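Local coordinates for protein Rab GDP-dissociation inhibitor (Saccharomyces cerevisiae, PDB 2BCG) that holds Rab GTPases such as SEC4 in their GDP-bound form by blocking nucleotide release, and extracts GDP-bound YPT7 from vacuolar membranes, at residues L201-D206 with R341-Y346; R309-I314 with I366-E371. One frame throughout, in Å; residues are numbered along the deposited sequence. Where two conformers were deposited one is given.

Contact 1: residues L201-D206 with R341-Y346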
loop_
_atom_site.group_PDB
_atom_site.type_symbol
_atom_site.label_atom_id
_atom_site.label_comp_id
_atom_site.label_asym_id
_atom_site.label_seq_id
_atom_site.Cartn_x
_atom_site.Cartn_y
_atom_site.Cartn_z
ATOM N N LEU A 201 -5.603 19.806 10.079
ATOM C CA LEU A 201 -4.949 19.621 8.778
ATOM C C LEU A 201 -5.773 20.118 7.600
ATOM O O LEU A 201 -5.773 19.501 6.517
ATOM C CB LEU A 201 -4.523 18.163 8.584
ATOM C CG LEU A 201 -3.479 17.666 9.581
ATOM C CD1 LEU A 201 -3.459 16.144 9.757
ATOM C CD2 LEU A 201 -2.089 18.252 9.245
ATOM N N TRP A 202 -6.476 21.234 7.799
ATOM C CA TRP A 202 -7.058 21.959 6.680
ATOM C C TRP A 202 -5.916 22.645 5.922
ATOM O O TRP A 202 -4.938 23.072 6.536
ATOM C CB TRP A 202 -8.062 23.020 7.162
ATOM C CG TRP A 202 -9.297 22.494 7.855
ATOM C CD1 TRP A 202 -9.609 22.639 9.181
ATOM C CD2 TRP A 202 -10.397 21.772 7.267
ATOM N NE1 TRP A 202 -10.833 22.055 9.455
ATOM C CE2 TRP A 202 -11.332 21.514 8.305
ATOM C CE3 TRP A 202 -10.684 21.317 5.973
ATOM C CZ2 TRP A 202 -12.533 20.820 8.088
ATOM C CZ3 TRP A 202 -11.895 20.623 5.761
ATOM C CH2 TRP A 202 -12.796 20.388 6.817
ATOM N N THR A 203 -6.023 22.737 4.598
ATOM C CA THR A 203 -4.960 23.325 3.768
ATOM C C THR A 203 -5.266 24.787 3.510
ATOM O O THR A 203 -4.446 25.536 2.943
ATOM C CB THR A 203 -4.788 22.572 2.420
ATOM O OG1 THR A 203 -3.668 23.102 1.697
ATOM C CG2 THR A 203 -6.000 22.725 1.576
ATOM N N ASN A 204 -6.462 25.189 3.935
ATOM C CA ASN A 204 -6.921 26.562 3.802
ATOM C C ASN A 204 -7.783 26.942 5.001
ATOM O O ASN A 204 -8.069 26.098 5.851
ATOM C CB ASN A 204 -7.696 26.748 2.485
ATOM C CG ASN A 204 -8.858 25.772 2.349
ATOM O OD1 ASN A 204 -9.710 25.664 3.239
ATOM N ND2 ASN A 204 -8.892 25.044 1.239
ATOM N N ASP A 205 -8.184 28.210 5.049
ATOM C CA ASP A 205 -9.009 28.724 6.141
ATOM C C ASP A 205 -10.516 28.747 5.897
ATOM O O ASP A 205 -11.248 29.378 6.668
ATOM C CB ASP A 205 -8.541 30.124 6.514
ATOM C CG ASP A 205 -7.294 30.102 7.347
ATOM O OD1 ASP A 205 -6.625 31.147 7.411
ATOM O OD2 ASP A 205 -6.995 29.033 7.925
ATOM N N ASP A 206 -10.977 28.065 4.854
ATOM C CA ASP A 206 -12.417 27.987 4.567
ATOM C C ASP A 206 -13.208 27.488 5.776
ATOM O O ASP A 206 -14.309 27.979 6.041
ATOM C CB ASP A 206 -12.691 27.043 3.405
ATOM C CG ASP A 206 -12.110 27.530 2.085
ATOM O OD1 ASP A 206 -11.585 28.668 2.016
ATOM O OD2 ASP A 206 -12.192 26.753 1.099
ATOM N N ARG A 341 -0.078 32.696 0.994
ATOM C CA ARG A 341 -0.697 31.782 0.055
ATOM C C ARG A 341 -2.160 31.480 0.336
ATOM O O ARG A 341 -2.707 31.832 1.402
ATOM C CB ARG A 341 0.089 30.451 0.048
ATOM C CG ARG A 341 1.390 30.526 -0.699
ATOM C CD ARG A 341 2.128 29.161 -0.740
ATOM N NE ARG A 341 1.362 28.103 -1.411
ATOM C CZ ARG A 341 1.315 27.888 -2.731
ATOM N NH1 ARG A 341 1.995 28.649 -3.602
ATOM N NH2 ARG A 341 0.574 26.882 -3.185
ATOM N N LYS A 342 -2.786 30.794 -0.618
ATOM C CA LYS A 342 -4.153 30.311 -0.457
ATOM C C LYS A 342 -4.196 28.872 0.054
ATOM O O LYS A 342 -5.239 28.416 0.523
ATOM C CB LYS A 342 -4.902 30.395 -1.789
ATOM C CG LYS A 342 -4.898 31.809 -2.408
ATOM C CD LYS A 342 -5.482 31.812 -3.808
ATOM C CE LYS A 342 -5.606 33.254 -4.326
ATOM N NZ LYS A 342 -6.603 33.408 -5.446
ATOM N N SER A 343 -3.071 28.151 -0.037
ATOM C CA SER A 343 -3.038 26.764 0.408
ATOM C C SER A 343 -1.691 26.436 1.015
ATOM O O SER A 343 -0.650 26.976 0.647
ATOM C CB SER A 343 -3.424 25.755 -0.674
ATOM O OG SER A 343 -2.390 25.589 -1.594
ATOM N N ASP A 344 -1.738 25.491 1.924
ATOM C CA ASP A 344 -0.516 25.016 2.568
ATOM C C ASP A 344 0.404 24.278 1.579
ATOM O O ASP A 344 -0.030 23.730 0.569
ATOM C CB ASP A 344 -0.865 24.085 3.725
ATOM C CG ASP A 344 -1.601 24.787 4.856
ATOM O OD1 ASP A 344 -1.896 24.115 5.866
ATOM O OD2 ASP A 344 -1.871 26.007 4.740
ATOM N N ILE A 345 1.691 24.273 1.894
ATOM C CA ILE A 345 2.655 23.385 1.200
ATOM C C ILE A 345 3.043 22.314 2.183
ATOM O O ILE A 345 3.261 22.596 3.380
ATOM C CB ILE A 345 3.934 24.155 0.768
ATOM C CG1 ILE A 345 3.545 25.335 -0.146
ATOM C CG2 ILE A 345 4.924 23.193 0.091
ATOM C CD1 ILE A 345 4.706 26.135 -0.641
ATOM N N TYR A 346 3.059 21.072 1.702
ATOM C CA TYR A 346 3.485 19.926 2.513
ATOM C C TYR A 346 4.821 19.388 2.031
ATOM O O TYR A 346 5.162 19.446 0.851
ATOM C CB TYR A 346 2.468 18.770 2.448
ATOM C CG TYR A 346 1.136 19.079 3.114
ATOM C CD1 TYR A 346 -0.033 19.032 2.364
ATOM C CD2 TYR A 346 1.039 19.364 4.497
ATOM C CE1 TYR A 346 -1.272 19.322 2.938
ATOM C CE2 TYR A 346 -0.203 19.633 5.082
ATOM C CZ TYR A 346 -1.339 19.597 4.305
ATOM O OH TYR A 346 -2.571 19.824 4.857
HETATM O O HOH W 1 -1.650 21.677 -0.480
#

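Contact 2: residues R309-I314 with I366-E371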
loop_
_atom_site.group_PDB
_atom_site.type_symbol
_atom_site.label_atom_id
_atom_site.label_comp_id
_atom_site.label_asym_id
_atom_site.label_seq_id
_atom_site.Cartn_x
_atom_site.Cartn_y
_atom_site.Cartn_z
ATOM N N ARG A 309 -4.717 21.951 -9.711
ATOM C CA ARG A 309 -3.585 21.191 -10.188
ATOM C C ARG A 309 -2.604 21.128 -9.026
ATOM O O ARG A 309 -2.382 22.128 -8.332
ATOM C CB ARG A 309 -2.867 21.904 -11.339
ATOM C CG ARG A 309 -3.611 21.886 -12.667
ATOM C CD ARG A 309 -2.683 22.321 -13.803
ATOM N NE ARG A 309 -2.040 23.622 -13.563
ATOM C CZ ARG A 309 -0.835 23.979 -14.027
ATOM N NH1 ARG A 309 -0.097 23.118 -14.718
ATOM N NH2 ARG A 309 -0.364 25.197 -13.780
ATOM N N VAL A 310 -2.020 19.953 -8.838
ATOM C CA VAL A 310 -1.082 19.752 -7.741
ATOM C C VAL A 310 0.303 19.550 -8.312
ATOM O O VAL A 310 0.504 18.695 -9.174
ATOM C CB VAL A 310 -1.476 18.494 -6.920
ATOM C CG1 VAL A 310 -0.576 18.349 -5.686
ATOM C CG2 VAL A 310 -2.932 18.566 -6.474
ATOM N N ILE A 311 1.276 20.320 -7.813
ATOM C CA ILE A 311 2.665 20.066 -8.217
ATOM C C ILE A 311 3.274 19.146 -7.164
ATOM O O ILE A 311 3.049 19.363 -5.938
ATOM C CB ILE A 311 3.504 21.353 -8.406
ATOM C CG1 ILE A 311 4.931 21.020 -8.845
ATOM C CG2 ILE A 311 3.449 22.238 -7.171
ATOM C CD1 ILE A 311 5.711 22.206 -9.409
ATOM N N ARG A 312 3.994 18.124 -7.638
ATOM C CA ARG A 312 4.673 17.187 -6.746
ATOM C C ARG A 312 6.123 17.073 -7.193
ATOM O O ARG A 312 6.417 16.729 -8.367
ATOM C CB ARG A 312 3.985 15.817 -6.744
ATOM C CG ARG A 312 2.537 15.907 -6.206
ATOM C CD ARG A 312 1.774 14.626 -6.306
ATOM N NE ARG A 312 0.477 14.693 -5.613
ATOM C CZ ARG A 312 -0.721 14.461 -6.175
ATOM N NH1 ARG A 312 -0.827 14.123 -7.445
ATOM N NH2 ARG A 312 -1.820 14.506 -5.423
ATOM N N ALA A 313 7.011 17.450 -6.275
ATOM C CA ALA A 313 8.440 17.486 -6.583
ATOM C C ALA A 313 9.072 16.422 -5.709
ATOM O O ALA A 313 9.137 16.575 -4.504
ATOM C CB ALA A 313 9.052 18.847 -6.241
ATOM N N ILE A 314 9.564 15.371 -6.342
ATOM C CA ILE A 314 10.220 14.282 -5.658
ATOM C C ILE A 314 11.713 14.587 -5.628
ATOM O O ILE A 314 12.371 14.677 -6.678
ATOM C CB ILE A 314 9.947 12.938 -6.385
ATOM C CG1 ILE A 314 8.438 12.642 -6.466
ATOM C CG2 ILE A 314 10.767 11.790 -5.766
ATOM C CD1 ILE A 314 8.130 11.542 -7.484
ATOM N N ILE A 366 7.608 17.204 -2.054
ATOM C CA ILE A 366 6.986 18.488 -1.738
ATOM C C ILE A 366 5.729 18.581 -2.594
ATOM O O ILE A 366 5.758 18.244 -3.791
ATOM C CB ILE A 366 7.915 19.666 -2.096
ATOM C CG1 ILE A 366 9.238 19.616 -1.284
ATOM C CG2 ILE A 366 7.206 20.994 -1.872
ATOM C CD1 ILE A 366 10.321 20.477 -1.927
ATOM N N SER A 367 4.640 19.069 -2.018
ATOM C CA SER A 367 3.433 19.233 -2.837
ATOM C C SER A 367 2.580 20.389 -2.380
ATOM O O SER A 367 2.551 20.736 -1.201
ATOM C CB SER A 367 2.633 17.950 -2.878
ATOM O OG SER A 367 2.056 17.701 -1.646
ATOM N N THR A 368 1.859 20.961 -3.341
ATOM C CA THR A 368 0.871 21.973 -3.018
ATOM C C THR A 368 -0.021 22.145 -4.233
ATOM O O THR A 368 0.320 21.699 -5.340
ATOM C CB THR A 368 1.559 23.313 -2.650
ATOM O OG1 THR A 368 0.612 24.196 -2.021
ATOM C CG2 THR A 368 2.175 23.969 -3.904
ATOM N N ILE A 369 -1.181 22.741 -3.996
ATOM C CA ILE A 369 -2.052 23.171 -5.071
ATOM C C ILE A 369 -1.433 24.444 -5.686
ATOM O O ILE A 369 -1.088 25.400 -4.982
ATOM C CB ILE A 369 -3.437 23.502 -4.477
ATOM C CG1 ILE A 369 -4.141 22.237 -3.961
ATOM C CG2 ILE A 369 -4.301 24.293 -5.474
ATOM C CD1 ILE A 369 -4.304 21.141 -4.971
ATOM N N ILE A 370 -1.236 24.407 -6.993
ATOM C CA ILE A 370 -0.634 25.507 -7.727
ATOM C C ILE A 370 -1.549 26.727 -7.650
ATOM O O ILE A 370 -2.759 26.616 -7.888
ATOM C CB ILE A 370 -0.362 25.070 -9.188
ATOM C CG1 ILE A 370 0.766 24.048 -9.248
ATOM C CG2 ILE A 370 0.006 26.273 -10.104
ATOM C CD1 ILE A 370 0.811 23.299 -10.568
ATOM N N GLU A 371 -0.967 27.879 -7.315
ATOM C CA GLU A 371 -1.733 29.151 -7.317
ATOM C C GLU A 371 -1.059 30.267 -8.113
ATOM O O GLU A 371 -1.574 31.396 -8.154
ATOM C CB GLU A 371 -2.084 29.616 -5.902
ATOM C CG GLU A 371 -0.866 29.935 -5.025
ATOM C CD GLU A 371 -1.267 30.337 -3.625
ATOM O OE1 GLU A 371 -1.037 31.529 -3.255
ATOM O OE2 GLU A 371 -1.822 29.476 -2.905
HETATM O O HOH W 2 -4.462 24.796 -9.151
HETATM O O HOH W 3 0.117 15.673 -3.045
#

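Contact 1: residues L201-D206 with R341-Y346
T203 and D344 meet at the middle of this contact, and the backbone N-H of D344 is shared between two acceptors of the threonine. The stronger bond goes from D344 N to T203 O at 2.9 Å, approaching in the carbonyl plane on a lone pair. The second, from D344 N to T203 OG1 at 3.1 Å, is weak and bent to 134° at the hydrogen. It exists because OG1 lies anti to the threonine's own backbone N (chi1 -175°), which swings the hydroxyl toward the 341-346 loop. The same OG1 hydrogen-bonds to a water that donates to D344 O, bridging hydroxyl and carbonyl.

Around these bonds the packing is close and mostly polar. S343 presents its CA hydrogen to T203 O, with CA and O 3.1 Å apart, so this carbonyl receives both an N-H and a C-H. Two acceptor pairs also face each other: D344 OD1 stands 3.3 Å from W202 O, and D344 OD2 3.2 Å from T203 O. Neither is a bond. The carboxylate is held instead by H197 on OD1 and by the backbone N of Q336 on OD2, which would offset the nearby carbonyls. Y346 extends its ring so that OH comes within 3.6 Å of L201 O.

Within the 201-206 loop, N204 OD1 accepts from D206 N in an Asx turn, while N204 CB rests against K342 O.

L201 follows helix 189-199, and the loop runs on to helix 212-229, where S215 takes the W202 indole N-H; the side chain of L201 is about 10 Å from a bound geranylgeranyl group. Both helices carry lipid-pocket residues, and the contact joins the loop between them to strand 345-351, which lies between strands 330-334 and 362-369.

Contact 2: residues R309-I314 with I366-E371
I370 lays its side chain against R309 and I311 at one end of this antiparallel pairing. Its CB sits 3.7 Å from R309 O, the carbonyl that also takes the I370 N-H in a nearly straight bond (169° at the hydrogen). From CB, CG1 turns to I311, 3.8 Å from its CG2, and the two side chains cross at about a right angle. CG2 takes the other branch and meets R309 NH2. At the tip, CD1 lies over the centre of the R309 guanidinium, 3.8 Å above its plane; the bend at chi3 (-54°) folds the arginine back over it.

Farther along, I311 and T368 form a hydrogen-bonded pair, as do A313 and I366, whose A313 N to I366 O bond is 2.9 Å. On the face of V310, R312, S367 and I369, the short approach of V310 CG2 to I369 CD1 is doubtful, since I369 was modelled in two conformers. A water joins R312 NE to S367 OG, while R312 NH2 bonds to Y417 O.

Strand 391-402 pairs with the far edge of 303-317, strand 345-351 with that of 362-369, and helices 375-378 and 380-383 cover the face of I311, A313 and I366.

How the contacts relate
From the N terminus the chain first passes 201-206, between two helices, then 309-314 on the mixed sheet. At 341-346 it returns to the first loop and closes contact 1, a long excursion of 134 residues; at 366-371 it closes contact 2, a shorter one of 51. The segments alternate, so the two closures cross rather than nest. Their later halves are consecutive neighbours in the sheet, strands 345-351 and 362-369, and touch directly: D344 O takes a probable hydrogen bond from T368 OG1, and K342 N probably bonds E371 OE2. Contact 1 thus joins the helical part to the sheet, and contact 2 carries the connection one strand further across it, to 303-317.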